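Local atomic coordinates of dihydrodipicolinate synthase (Oceanobacillus iheyensis HTE831, PDB entry 3D0C), a protein that probably catalyses the condensation of pyruvate with aspartate semialdehyde to 4-hydroxy-tetrahydrodipicolinate, an early step in lysine biosynthesis. Residues 17-22 and 36-41; 30-35 and 71-76; 214-217 and 222-225; 51-54 and 58-61; 264-269 and 288-293. The protein carries 1 engineered substitution. All coordinates share one frame; numbering follows the deposited sequence.

All five contacts belong to one TIM-barrel chain. Contacts 1 and 2 share helix 32-44; their centres are about 8 Å apart and a salt bridge, Asp36 OD2 to Arg73 NH2 at 2.9 Å, joins them. Contact 4, nested in the loop that contact 2 closes, lies close to the predicted Schiff-base lysine, Lys167, whose side chain is about 8 Å from Gly54; Ile20 of contact 1 comes about 4 Å from the side chain of Thr56. Contact 3 joins contact 1 through Asn217 ND2, 3.0 Å from Ile18 O. Contact 5, about 20 Å from contact 4 between centres, still reaches it through Lys265 NZ, 2.6 Å from Glu58 OE2.

Contact 1 of 5, residues 17-22 and 36-41; sequences GINIVP and DDNVEF
Asn38 reaches out of helix 32-44 and lays its amide against Asn19 and Ile20, in the loop that leaves strand 15-17. Van der Waals contact is seen first at Ile20, whose CG1 lies 3.8 Å from the amide carbon, Asn38 CG, so that the amide runs beside the root of the isoleucine chain. The reach depends on the first torsion of Asn38, which sets CG anti to the backbone N (chi1 174°) and carries the amide off the helix surface. On Asn19 it is CB that does the touching. The two asparagine side chains cross at about a right angle there, and their amide planes are 39° apart.

The polar approach is less certain. The atom modelled as Asn38 ND2 is 3.1 Å from Ile20 N, but this amide is probably turned over in the model. Within the loop the evidence is firmer: Asn19 ND2 donates to Ile20 O at 2.9 Å, from above the carbonyl plane, and so ties the Asn19 amide to the backbone of the following residue.

The contact is buried. Asn19 also packs on Leu35 and Leu42 of helix 32-44, while Ile20 touches Ile264 and Met268 of helix 260-270 and comes close to Thr56, a predicted pyruvate-binding residue. Gly17, at the end of strand 15-17, hydrogen-bonds to Val49 of the adjacent strand 49-50 and to Val51 just after it.

Contact 2 of 5, residues 30-35 and 71-76; sequences IDWKGL and ATRVTE
Arg73 spreads its whole side chain across Trp32, and these two residues contribute most of the 203 Å² buried between the ranges 30-35 and 71-76. Its aliphatic part comes first: CB lies 3.7 Å from Trp32 CZ3, an oblique approach to the indole, and CG and CD continue past CE3. A bend at chi2 (81°) then turns the chain so that the guanidinium passes over the base of the tryptophan. Trp32 CB sits over one guanidinium face, offset toward its rim, with Arg73 NH2 3.5 Å away. Ring and guanidinium planes are 49° apart, so this is no parallel stack. The charge is answered by Asp36, one helical turn beyond Trp32, in a salt bridge from OD2 to Arg73 NH2. Arg73 CG also meets Leu35 CD2 at 4.0 Å, the two side chains sliding past each other in opposite directions.

Val74 carries the buried side of the contact, its CG2 resting 4.3 Å from Leu35 CD1. Further on, Thr75 OG1 folds back to donate to Ala71 O, keeping its hydroxyl on its own helix.

On the opposing segment, Ile30 CG2 lies 3.5 Å above the centre of one indole face. Asp31 is the N-cap of helix 32-44: its OD1 accepts from Gly34 N at 3.0 Å in a nearly straight bond (172°). Side-by-side packing of the helices that follow the first and second strands, as here, is a regular feature of the outer layer of a TIM barrel.

Contact 3 of 5, residues 214-217 and 222-225; sequences GLVN and KSFA
Leu215 drapes its branch over the hydroxyl of Ser223: CG is 3.5 Å from Ser223 OG, with CB and CD2 scarcely farther. The leucine reaches this spot because its first torsion (chi1 175°) turns the branch away from its own backbone N, and its CD2 runs on to Lys222 CB at 4.4 Å. Lys222 then leads its amine away, into a salt bridge with Asp244. The hydroxyl under the leucine is buried but not without a partner, since Ser223 OG hydrogen-bonds to Glu197 OE2.

Val216 presses from beside it. Its CG1 is 3.4 Å from Ser223 CB, tighter than usual for two carbons, and 3.5 Å from Ser223 OG. The serine is thus wedged against neighbouring residues of the 3-10 turn at the start of the loop between strand 210-213, the eighth of the TIM barrel, and helix 220-232. Val216 also packs on Ile15 of the first strand, where the barrel closes.

Asn217 ends the turn by bonding back across it. Its backbone N reaches Gly214 O at 3.2 Å, and its ND2 reaches the same oxygen at 3.0 Å, both from one face of the carbonyl plane. ND2 also bonds to Ile18 O in the loop after strand 15-17.

Contact 4 of 5, residues 51-54 and 58-61; sequences VPNG and EFYA
Asn53 and Gly54 fold against Glu58 and Phe59 in a buried contact within a single loop, the one that follows the second barrel strand, 49-50, and leads to helix 64-78. The bend is tight, with the CA atoms of Asn53 and Phe59 4.9 Å apart. One weak hydrogen bond spans it, from Phe59 N to Gly54 O at 3.5 Å and 149°.

Packing round the Phe59 side chain supplies the rest. A chi1 of 172° swings the Phe59 ring back to Asn53. There Asn53 OD1 meets the ring at its edge, near the ring plane, 3.6 Å from CD1. Asn53 CB touches the same ring carbon at 3.7 Å. The two side chains cross at about a right angle, and the amide plane is inclined 60° to the ring. The root of the phenylalanine, CB, rests 3.6 Å from Gly54 O, while the other ortho carbon, CD2, lies 3.7 Å above the centre of one Tyr60 face.

The residues bridging the bend include Thr56, predicted to bind pyruvate, so the fold of this loop probably shapes the substrate pocket. Asn53 ND2 bonds to Ala67 O on helix 64-78, and Glu58 forms a salt bridge with Lys265 of helix 260-270. Phe59 stacks on His113, just past strand 109-112; Tyr60 packs on Val116, and Ala61 on His117, of the second subunit.

Contact 5 of 5, residues 264-269 and 288-293; sequences IKEAME and NDRLEL
Leu293 pushes its CD2 methyl onto the turn of helix 260-270 formed by Glu266 and Ala267. The methyl lies 3.9 Å from Ala267 N and 4.2 Å from Ala267 CB, so it comes slightly closer to the backbone than to the alanine methyl. It also touches Glu266 CB at 4.1 Å. The first torsion of Leu293 (chi1 176°) points its branch at helix 260-270.

Next to this apolar patch, Glu266 and Arg290 form a salt bridge. Arg290 NE is 3.1 Å from Glu266 OE1, and Arg290 NH2 is 3.3 Å from Glu266 OE2, a two-pronged pairing. Carboxylate and guanidinium planes are only 15° apart, yet OE1 approaches the guanidinium obliquely and both hydrogen bonds are weak. The arginine reaches the carboxylate by bending at chi3, and the two side chains cross at about a right angle. Glu266 OE2 has a further partner in Leu285 N, in the connection between the two helices; this backbone bond probably helps to set the carboxylate for Arg290.

The axes of the two short helical segments come within 10.9 Å and are inclined by 52°. Ala267 and Ile264 also pack on Phe248 of helix 235-257. This grouping of helices 235-257, 260-270 and 287-303, after the last barrel strand and its helix 220-232, is consistent with the C-terminal helical extension characteristic of dihydrodipicolinate synthases.

Contact 1 of 5, residues 17-22 and 36-41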
# COMPACT_ATOMS: atom_id res chain seq x y z
N GLY A 17 19.41 1.62 -11.30
CA GLY A 17 19.21 0.20 -11.08
C GLY A 17 18.63 -0.11 -9.72
O GLY A 17 19.13 0.36 -8.70
N ILE A 18 17.58 -0.92 -9.72
CA ILE A 18 16.90 -1.32 -8.49
C ILE A 18 17.30 -2.77 -8.24
O ILE A 18 16.80 -3.68 -8.89
CB ILE A 18 15.38 -1.24 -8.65
CG1 ILE A 18 15.00 -0.04 -9.53
CG2 ILE A 18 14.72 -1.14 -7.28
CD1 ILE A 18 15.42 1.32 -8.99
N ASN A 19 18.20 -2.99 -7.28
CA ASN A 19 18.70 -4.33 -6.97
C ASN A 19 17.68 -5.21 -6.28
O ASN A 19 16.67 -4.73 -5.77
CB ASN A 19 19.92 -4.22 -6.06
CG ASN A 19 19.58 -3.63 -4.70
OD1 ASN A 19 19.35 -2.42 -4.57
ND2 ASN A 19 19.51 -4.48 -3.68
N ILE A 20 17.93 -6.51 -6.26
CA ILE A 20 17.03 -7.41 -5.57
C ILE A 20 17.64 -7.68 -4.20
O ILE A 20 18.75 -7.22 -3.90
CB ILE A 20 16.90 -8.78 -6.27
CG1 ILE A 20 18.28 -9.43 -6.36
CG2 ILE A 20 16.26 -8.61 -7.64
CD1 ILE A 20 18.23 -10.92 -6.59
N VAL A 21 16.90 -8.43 -3.39
CA VAL A 21 17.37 -8.84 -2.07
C VAL A 21 17.11 -10.34 -2.05
O VAL A 21 15.98 -10.78 -1.83
CB VAL A 21 16.58 -8.20 -0.90
CG1 VAL A 21 16.97 -8.88 0.40
CG2 VAL A 21 16.87 -6.71 -0.80
N PRO A 22 18.14 -11.14 -2.32
CA PRO A 22 17.93 -12.59 -2.31
C PRO A 22 17.65 -13.11 -0.90
O PRO A 22 18.16 -12.58 0.08
CB PRO A 22 19.23 -13.14 -2.91
CG PRO A 22 20.24 -12.11 -2.53
CD PRO A 22 19.52 -10.80 -2.71
N ASP A 36 25.35 -9.10 -1.68
CA ASP A 36 26.63 -8.47 -1.99
C ASP A 36 26.98 -8.74 -3.45
O ASP A 36 27.43 -7.84 -4.17
CB ASP A 36 27.74 -9.01 -1.07
CG ASP A 36 27.74 -8.36 0.33
OD1 ASP A 36 26.94 -7.43 0.57
OD2 ASP A 36 28.56 -8.78 1.18
N ASP A 37 26.75 -9.97 -3.90
CA ASP A 37 27.05 -10.36 -5.26
C ASP A 37 26.17 -9.69 -6.30
O ASP A 37 26.60 -9.44 -7.43
CB ASP A 37 26.95 -11.87 -5.41
CG ASP A 37 28.03 -12.60 -4.63
OD1 ASP A 37 29.05 -11.95 -4.31
OD2 ASP A 37 27.86 -13.80 -4.35
N ASN A 38 24.92 -9.42 -5.94
CA ASN A 38 24.03 -8.77 -6.88
C ASN A 38 24.49 -7.32 -7.07
O ASN A 38 24.48 -6.79 -8.18
CB ASN A 38 22.59 -8.80 -6.38
CG ASN A 38 21.65 -8.00 -7.26
OD1 ASN A 38 21.57 -8.22 -8.47
ND2 ASN A 38 20.94 -7.06 -6.66
N VAL A 39 24.90 -6.70 -5.97
CA VAL A 39 25.38 -5.32 -5.98
C VAL A 39 26.67 -5.24 -6.81
O VAL A 39 26.84 -4.31 -7.61
CB VAL A 39 25.64 -4.82 -4.54
CG1 VAL A 39 26.28 -3.43 -4.56
CG2 VAL A 39 24.33 -4.78 -3.76
N GLU A 40 27.56 -6.21 -6.63
CA GLU A 40 28.82 -6.24 -7.38
C GLU A 40 28.53 -6.41 -8.87
O GLU A 40 29.15 -5.77 -9.72
CB GLU A 40 29.70 -7.40 -6.91
CG GLU A 40 30.44 -7.17 -5.60
CD GLU A 40 31.25 -5.89 -5.59
OE1 GLU A 40 31.77 -5.50 -6.66
OE2 GLU A 40 31.37 -5.27 -4.52
N PHE A 41 27.58 -7.29 -9.17
CA PHE A 41 27.17 -7.57 -10.55
C PHE A 41 26.72 -6.29 -11.23
O PHE A 41 27.10 -6.01 -12.37
CB PHE A 41 26.02 -8.58 -10.55
CG PHE A 41 25.49 -8.89 -11.92
CD1 PHE A 41 26.12 -9.84 -12.73
CD2 PHE A 41 24.37 -8.23 -12.41
CE1 PHE A 41 25.62 -10.13 -14.00
CE2 PHE A 41 23.87 -8.52 -13.68
CZ PHE A 41 24.49 -9.47 -14.48

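Contact 2 of 5, residues 30-35 and 71-76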
# COMPACT_ATOMS: atom_id res chain seq x y z
N ILE A 30 17.48 -13.14 4.90
CA ILE A 30 18.26 -12.45 3.88
C ILE A 30 19.58 -13.16 3.60
O ILE A 30 20.33 -13.50 4.51
CB ILE A 30 18.56 -10.99 4.30
CG1 ILE A 30 17.26 -10.21 4.46
CG2 ILE A 30 19.48 -10.34 3.28
CD1 ILE A 30 17.43 -8.80 5.00
N ASP A 31 19.84 -13.38 2.31
CA ASP A 31 21.07 -14.02 1.87
C ASP A 31 22.05 -12.88 1.63
O ASP A 31 22.13 -12.33 0.52
CB ASP A 31 20.79 -14.79 0.58
CG ASP A 31 22.01 -15.50 0.04
OD1 ASP A 31 23.12 -15.33 0.59
OD2 ASP A 31 21.84 -16.23 -0.96
N TRP A 32 22.79 -12.51 2.67
CA TRP A 32 23.72 -11.40 2.56
C TRP A 32 24.79 -11.58 1.50
O TRP A 32 25.23 -10.60 0.88
CB TRP A 32 24.35 -11.10 3.93
CG TRP A 32 23.31 -10.66 4.91
CD1 TRP A 32 22.77 -11.39 5.92
CD2 TRP A 32 22.61 -9.41 4.90
NE1 TRP A 32 21.77 -10.68 6.54
CE2 TRP A 32 21.65 -9.46 5.94
CE3 TRP A 32 22.69 -8.25 4.11
CZ2 TRP A 32 20.78 -8.40 6.20
CZ3 TRP A 32 21.82 -7.20 4.38
CH2 TRP A 32 20.88 -7.28 5.42
N LYS A 33 25.21 -12.82 1.28
CA LYS A 33 26.22 -13.12 0.27
C LYS A 33 25.62 -12.81 -1.10
O LYS A 33 26.21 -12.09 -1.90
CB LYS A 33 26.60 -14.61 0.35
CG LYS A 33 28.04 -14.93 -0.06
CD LYS A 33 28.35 -14.52 -1.49
CE LYS A 33 29.77 -14.92 -1.87
NZ LYS A 33 30.18 -14.37 -3.19
N GLY A 34 24.43 -13.37 -1.34
CA GLY A 34 23.74 -13.15 -2.61
C GLY A 34 23.53 -11.67 -2.89
O GLY A 34 23.66 -11.23 -4.04
N LEU A 35 23.19 -10.91 -1.85
CA LEU A 35 22.97 -9.48 -1.98
C LEU A 35 24.26 -8.77 -2.37
O LEU A 35 24.26 -7.92 -3.27
CB LEU A 35 22.44 -8.89 -0.66
CG LEU A 35 22.36 -7.36 -0.62
CD1 LEU A 35 21.52 -6.87 -1.80
CD2 LEU A 35 21.76 -6.89 0.70
N ALA A 71 19.76 -1.30 3.42
CA ALA A 71 20.24 0.00 2.98
C ALA A 71 21.69 0.19 3.44
O ALA A 71 22.56 0.57 2.65
CB ALA A 71 19.36 1.11 3.55
N THR A 72 21.93 -0.08 4.72
CA THR A 72 23.27 0.06 5.27
C THR A 72 24.27 -0.80 4.50
O THR A 72 25.32 -0.31 4.07
CB THR A 72 23.27 -0.34 6.77
OG1 THR A 72 22.47 0.60 7.51
CG2 THR A 72 24.68 -0.33 7.33
N ARG A 73 23.92 -2.07 4.33
CA ARG A 73 24.76 -3.04 3.63
C ARG A 73 25.12 -2.59 2.21
O ARG A 73 26.29 -2.61 1.81
CB ARG A 73 24.03 -4.38 3.54
CG ARG A 73 24.84 -5.50 2.90
CD ARG A 73 25.79 -6.11 3.91
NE ARG A 73 26.35 -7.38 3.45
CZ ARG A 73 26.94 -8.27 4.25
NH1 ARG A 73 27.05 -8.01 5.55
NH2 ARG A 73 27.42 -9.40 3.75
N VAL A 74 24.11 -2.21 1.44
CA VAL A 74 24.35 -1.77 0.07
C VAL A 74 25.21 -0.52 0.04
O VAL A 74 26.18 -0.45 -0.71
CB VAL A 74 23.02 -1.50 -0.67
CG1 VAL A 74 23.31 -1.04 -2.11
CG2 VAL A 74 22.17 -2.75 -0.69
N THR A 75 24.86 0.48 0.86
CA THR A 75 25.61 1.73 0.90
C THR A 75 27.10 1.49 1.16
O THR A 75 27.97 2.02 0.45
CB THR A 75 25.06 2.69 1.99
OG1 THR A 75 23.71 3.05 1.66
CG2 THR A 75 25.91 3.95 2.07
N GLU A 76 27.40 0.69 2.18
CA GLU A 76 28.78 0.39 2.54
C GLU A 76 29.50 -0.42 1.47
O GLU A 76 30.67 -0.17 1.18
CB GLU A 76 28.83 -0.32 3.90
CG GLU A 76 28.12 0.47 4.99
CD GLU A 76 28.31 -0.11 6.39
OE1 GLU A 76 28.21 -1.34 6.54
OE2 GLU A 76 28.55 0.68 7.32

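Contact 3 of 5, residues 214-217 and 222-225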
# COMPACT_ATOMS: atom_id res chain seq x y z
N GLY A 214 14.94 -3.14 -13.76
CA GLY A 214 15.06 -4.34 -12.94
C GLY A 214 15.77 -5.37 -13.82
O GLY A 214 16.34 -6.35 -13.33
N LEU A 215 15.72 -5.12 -15.13
CA LEU A 215 16.36 -6.00 -16.10
C LEU A 215 17.88 -5.99 -15.92
O LEU A 215 18.55 -6.97 -16.22
CB LEU A 215 16.01 -5.54 -17.53
CG LEU A 215 16.71 -6.30 -18.66
CD1 LEU A 215 16.42 -7.78 -18.56
CD2 LEU A 215 16.24 -5.75 -20.00
N VAL A 216 18.41 -4.87 -15.43
CA VAL A 216 19.85 -4.77 -15.23
C VAL A 216 20.40 -5.83 -14.27
O VAL A 216 21.62 -6.03 -14.22
CB VAL A 216 20.24 -3.36 -14.72
CG1 VAL A 216 20.14 -2.35 -15.86
CG2 VAL A 216 19.35 -2.95 -13.56
N ASN A 217 19.53 -6.49 -13.51
CA ASN A 217 19.97 -7.53 -12.56
C ASN A 217 20.23 -8.84 -13.30
O ASN A 217 20.78 -9.79 -12.73
CB ASN A 217 18.90 -7.81 -11.49
CG ASN A 217 18.72 -6.65 -10.53
OD1 ASN A 217 19.60 -6.34 -9.73
ND2 ASN A 217 17.55 -6.01 -10.59
N LYS A 222 21.68 -5.21 -22.25
CA LYS A 222 20.52 -4.84 -23.07
C LYS A 222 19.99 -3.48 -22.61
O LYS A 222 19.69 -2.60 -23.42
CB LYS A 222 19.42 -5.89 -22.97
CG LYS A 222 19.75 -7.22 -23.63
CD LYS A 222 18.58 -8.19 -23.53
CE LYS A 222 18.91 -9.55 -24.11
NZ LYS A 222 19.19 -9.51 -25.57
N SER A 223 19.88 -3.32 -21.29
CA SER A 223 19.40 -2.08 -20.71
C SER A 223 20.31 -0.93 -21.09
O SER A 223 19.84 0.17 -21.40
CB SER A 223 19.36 -2.20 -19.18
OG SER A 223 18.45 -3.21 -18.77
N PHE A 224 21.62 -1.17 -21.07
CA PHE A 224 22.58 -0.13 -21.42
C PHE A 224 22.62 0.12 -22.92
O PHE A 224 23.00 1.21 -23.35
CB PHE A 224 23.97 -0.47 -20.89
CG PHE A 224 24.22 0.04 -19.50
CD1 PHE A 224 24.43 1.39 -19.27
CD2 PHE A 224 24.20 -0.83 -18.41
CE1 PHE A 224 24.63 1.88 -17.97
CE2 PHE A 224 24.39 -0.36 -17.12
CZ PHE A 224 24.60 0.99 -16.90
N ALA A 225 22.25 -0.89 -23.70
CA ALA A 225 22.21 -0.72 -25.16
C ALA A 225 21.08 0.26 -25.45
O ALA A 225 21.19 1.13 -26.33
CB ALA A 225 21.95 -2.06 -25.83

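Contact 4 of 5, residues 51-54 and 58-61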
# COMPACT_ATOMS: atom_id res chain seq x y z
N VAL A 51 19.53 1.55 -6.29
CA VAL A 51 18.45 1.88 -5.37
C VAL A 51 18.05 0.78 -4.41
O VAL A 51 17.15 -0.01 -4.71
CB VAL A 51 17.19 2.31 -6.16
CG1 VAL A 51 16.13 2.82 -5.19
CG2 VAL A 51 17.55 3.37 -7.20
N PRO A 52 18.70 0.71 -3.23
CA PRO A 52 18.33 -0.33 -2.27
C PRO A 52 16.95 0.00 -1.68
O PRO A 52 16.58 1.18 -1.59
CB PRO A 52 19.45 -0.26 -1.23
CG PRO A 52 19.83 1.19 -1.24
CD PRO A 52 19.82 1.52 -2.73
N ASN A 53 16.20 -1.02 -1.29
CA ASN A 53 14.86 -0.84 -0.75
C ASN A 53 13.86 -0.25 -1.73
O ASN A 53 13.00 0.58 -1.38
CB ASN A 53 14.89 -0.02 0.55
CG ASN A 53 15.35 -0.86 1.73
OD1 ASN A 53 15.08 -2.06 1.78
ND2 ASN A 53 16.03 -0.24 2.69
N GLY A 54 14.00 -0.71 -2.97
CA GLY A 54 13.08 -0.35 -4.03
C GLY A 54 12.12 -1.52 -4.02
O GLY A 54 12.33 -2.49 -3.28
N GLU A 58 11.88 -6.01 -2.87
CA GLU A 58 10.84 -6.50 -1.96
C GLU A 58 10.85 -5.75 -0.62
O GLU A 58 10.72 -6.35 0.45
CB GLU A 58 10.99 -8.01 -1.76
CG GLU A 58 10.80 -8.78 -3.07
CD GLU A 58 11.03 -10.27 -2.95
OE1 GLU A 58 10.17 -10.98 -2.38
OE2 GLU A 58 12.09 -10.75 -3.42
N PHE A 59 10.97 -4.43 -0.72
CA PHE A 59 10.98 -3.55 0.43
C PHE A 59 9.87 -3.85 1.43
O PHE A 59 10.12 -3.98 2.63
CB PHE A 59 10.85 -2.09 -0.04
CG PHE A 59 10.67 -1.10 1.07
CD1 PHE A 59 11.66 -0.93 2.03
CD2 PHE A 59 9.52 -0.32 1.14
CE1 PHE A 59 11.50 0.01 3.05
CE2 PHE A 59 9.36 0.63 2.16
CZ PHE A 59 10.35 0.79 3.11
N TYR A 60 8.64 -3.97 0.93
CA TYR A 60 7.51 -4.23 1.81
C TYR A 60 7.45 -5.61 2.46
O TYR A 60 6.63 -5.84 3.34
CB TYR A 60 6.20 -3.92 1.07
CG TYR A 60 6.00 -2.43 0.85
CD1 TYR A 60 5.86 -1.56 1.94
CD2 TYR A 60 6.00 -1.89 -0.43
CE1 TYR A 60 5.72 -0.18 1.74
CE2 TYR A 60 5.86 -0.51 -0.64
CZ TYR A 60 5.72 0.33 0.46
OH TYR A 60 5.57 1.69 0.26
N ALA A 61 8.32 -6.53 2.04
CA ALA A 61 8.35 -7.87 2.63
C ALA A 61 9.40 -7.92 3.74
O ALA A 61 9.63 -8.98 4.36
CB ALA A 61 8.66 -8.91 1.56

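Contact 5 of 5, residues 264-269 and 288-293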
# COMPACT_ATOMS: atom_id res chain seq x y z
N ILE A 264 12.32 -11.88 -12.34
CA ILE A 264 13.74 -11.54 -12.28
C ILE A 264 14.56 -12.60 -11.54
O ILE A 264 15.63 -12.99 -12.02
CB ILE A 264 13.95 -10.17 -11.59
CG1 ILE A 264 13.39 -9.04 -12.46
CG2 ILE A 264 15.41 -9.93 -11.32
CD1 ILE A 264 13.50 -7.67 -11.83
N LYS A 265 14.07 -13.06 -10.39
CA LYS A 265 14.80 -14.07 -9.62
C LYS A 265 14.87 -15.43 -10.32
O LYS A 265 15.91 -16.08 -10.30
CB LYS A 265 14.20 -14.22 -8.22
CG LYS A 265 14.52 -13.04 -7.31
CD LYS A 265 14.10 -13.25 -5.86
CE LYS A 265 14.61 -12.11 -4.98
NZ LYS A 265 14.20 -12.23 -3.55
N GLU A 266 13.77 -15.86 -10.95
CA GLU A 266 13.82 -17.14 -11.63
C GLU A 266 14.73 -17.02 -12.85
O GLU A 266 15.43 -17.97 -13.19
CB GLU A 266 12.41 -17.59 -12.03
CG GLU A 266 11.62 -18.10 -10.84
CD GLU A 266 10.55 -19.10 -11.22
OE1 GLU A 266 10.75 -19.84 -12.21
OE2 GLU A 266 9.53 -19.18 -10.51
N ALA A 267 14.75 -15.85 -13.47
CA ALA A 267 15.60 -15.62 -14.64
C ALA A 267 17.07 -15.69 -14.22
O ALA A 267 17.89 -16.32 -14.89
CB ALA A 267 15.30 -14.26 -15.27
N MSE A 268 17.39 -15.03 -13.11
CA MSE A 268 18.76 -15.02 -12.60
C MSE A 268 19.21 -16.45 -12.30
O MSE A 268 20.29 -16.86 -12.70
CB MSE A 268 18.85 -14.16 -11.34
CG MSE A 268 18.69 -12.66 -11.59
SE MSE A 268 18.71 -11.58 -9.98
CE MSE A 268 20.61 -11.68 -9.59
N GLU A 269 18.37 -17.20 -11.59
CA GLU A 269 18.70 -18.58 -11.25
C GLU A 269 18.97 -19.39 -12.50
O GLU A 269 19.94 -20.13 -12.56
CB GLU A 269 17.56 -19.23 -10.45
CG GLU A 269 17.47 -18.78 -9.00
CD GLU A 269 18.71 -19.15 -8.19
OE1 GLU A 269 19.19 -20.29 -8.32
OE2 GLU A 269 19.21 -18.30 -7.42
N ASN A 288 3.07 -22.33 -16.59
CA ASN A 288 3.02 -21.69 -17.89
C ASN A 288 3.91 -20.46 -18.00
O ASN A 288 4.57 -20.27 -19.02
CB ASN A 288 1.57 -21.35 -18.26
CG ASN A 288 0.75 -22.59 -18.61
OD1 ASN A 288 1.19 -23.42 -19.41
ND2 ASN A 288 -0.44 -22.70 -18.03
N ASP A 289 3.93 -19.62 -16.97
CA ASP A 289 4.78 -18.43 -17.02
C ASP A 289 6.24 -18.85 -16.94
O ASP A 289 7.12 -18.20 -17.50
CB ASP A 289 4.45 -17.48 -15.87
CG ASP A 289 3.15 -16.74 -16.07
OD1 ASP A 289 2.62 -16.77 -17.20
OD2 ASP A 289 2.67 -16.12 -15.10
N ARG A 290 6.50 -19.93 -16.22
CA ARG A 290 7.87 -20.42 -16.10
C ARG A 290 8.35 -20.84 -17.50
O ARG A 290 9.46 -20.50 -17.92
CB ARG A 290 7.92 -21.58 -15.10
CG ARG A 290 9.33 -22.06 -14.74
CD ARG A 290 9.34 -23.03 -13.55
NE ARG A 290 9.05 -22.42 -12.25
CZ ARG A 290 7.87 -22.48 -11.63
NH1 ARG A 290 6.86 -23.13 -12.19
NH2 ARG A 290 7.71 -21.92 -10.43
N LEU A 291 7.51 -21.56 -18.22
CA LEU A 291 7.84 -22.00 -19.57
C LEU A 291 8.07 -20.81 -20.50
O LEU A 291 9.02 -20.78 -21.28
CB LEU A 291 6.71 -22.88 -20.12
CG LEU A 291 6.84 -23.41 -21.55
CD1 LEU A 291 8.16 -24.14 -21.73
CD2 LEU A 291 5.65 -24.32 -21.86
N GLU A 292 7.20 -19.81 -20.39
CA GLU A 292 7.33 -18.61 -21.22
C GLU A 292 8.65 -17.92 -20.98
O GLU A 292 9.29 -17.43 -21.92
CB GLU A 292 6.18 -17.64 -20.96
CG GLU A 292 4.94 -17.92 -21.79
CD GLU A 292 4.02 -16.71 -21.89
OE1 GLU A 292 4.51 -15.62 -22.26
OE2 GLU A 292 2.81 -16.87 -21.62
N LEU A 293 9.08 -17.87 -19.72
CA LEU A 293 10.34 -17.23 -19.39
C LEU A 293 11.51 -18.02 -19.96
O LEU A 293 12.45 -17.45 -20.53
CB LEU A 293 10.48 -17.11 -17.87
CG LEU A 293 11.81 -16.54 -17.38
CD1 LEU A 293 12.06 -15.16 -17.98
CD2 LEU A 293 11.79 -16.46 -15.87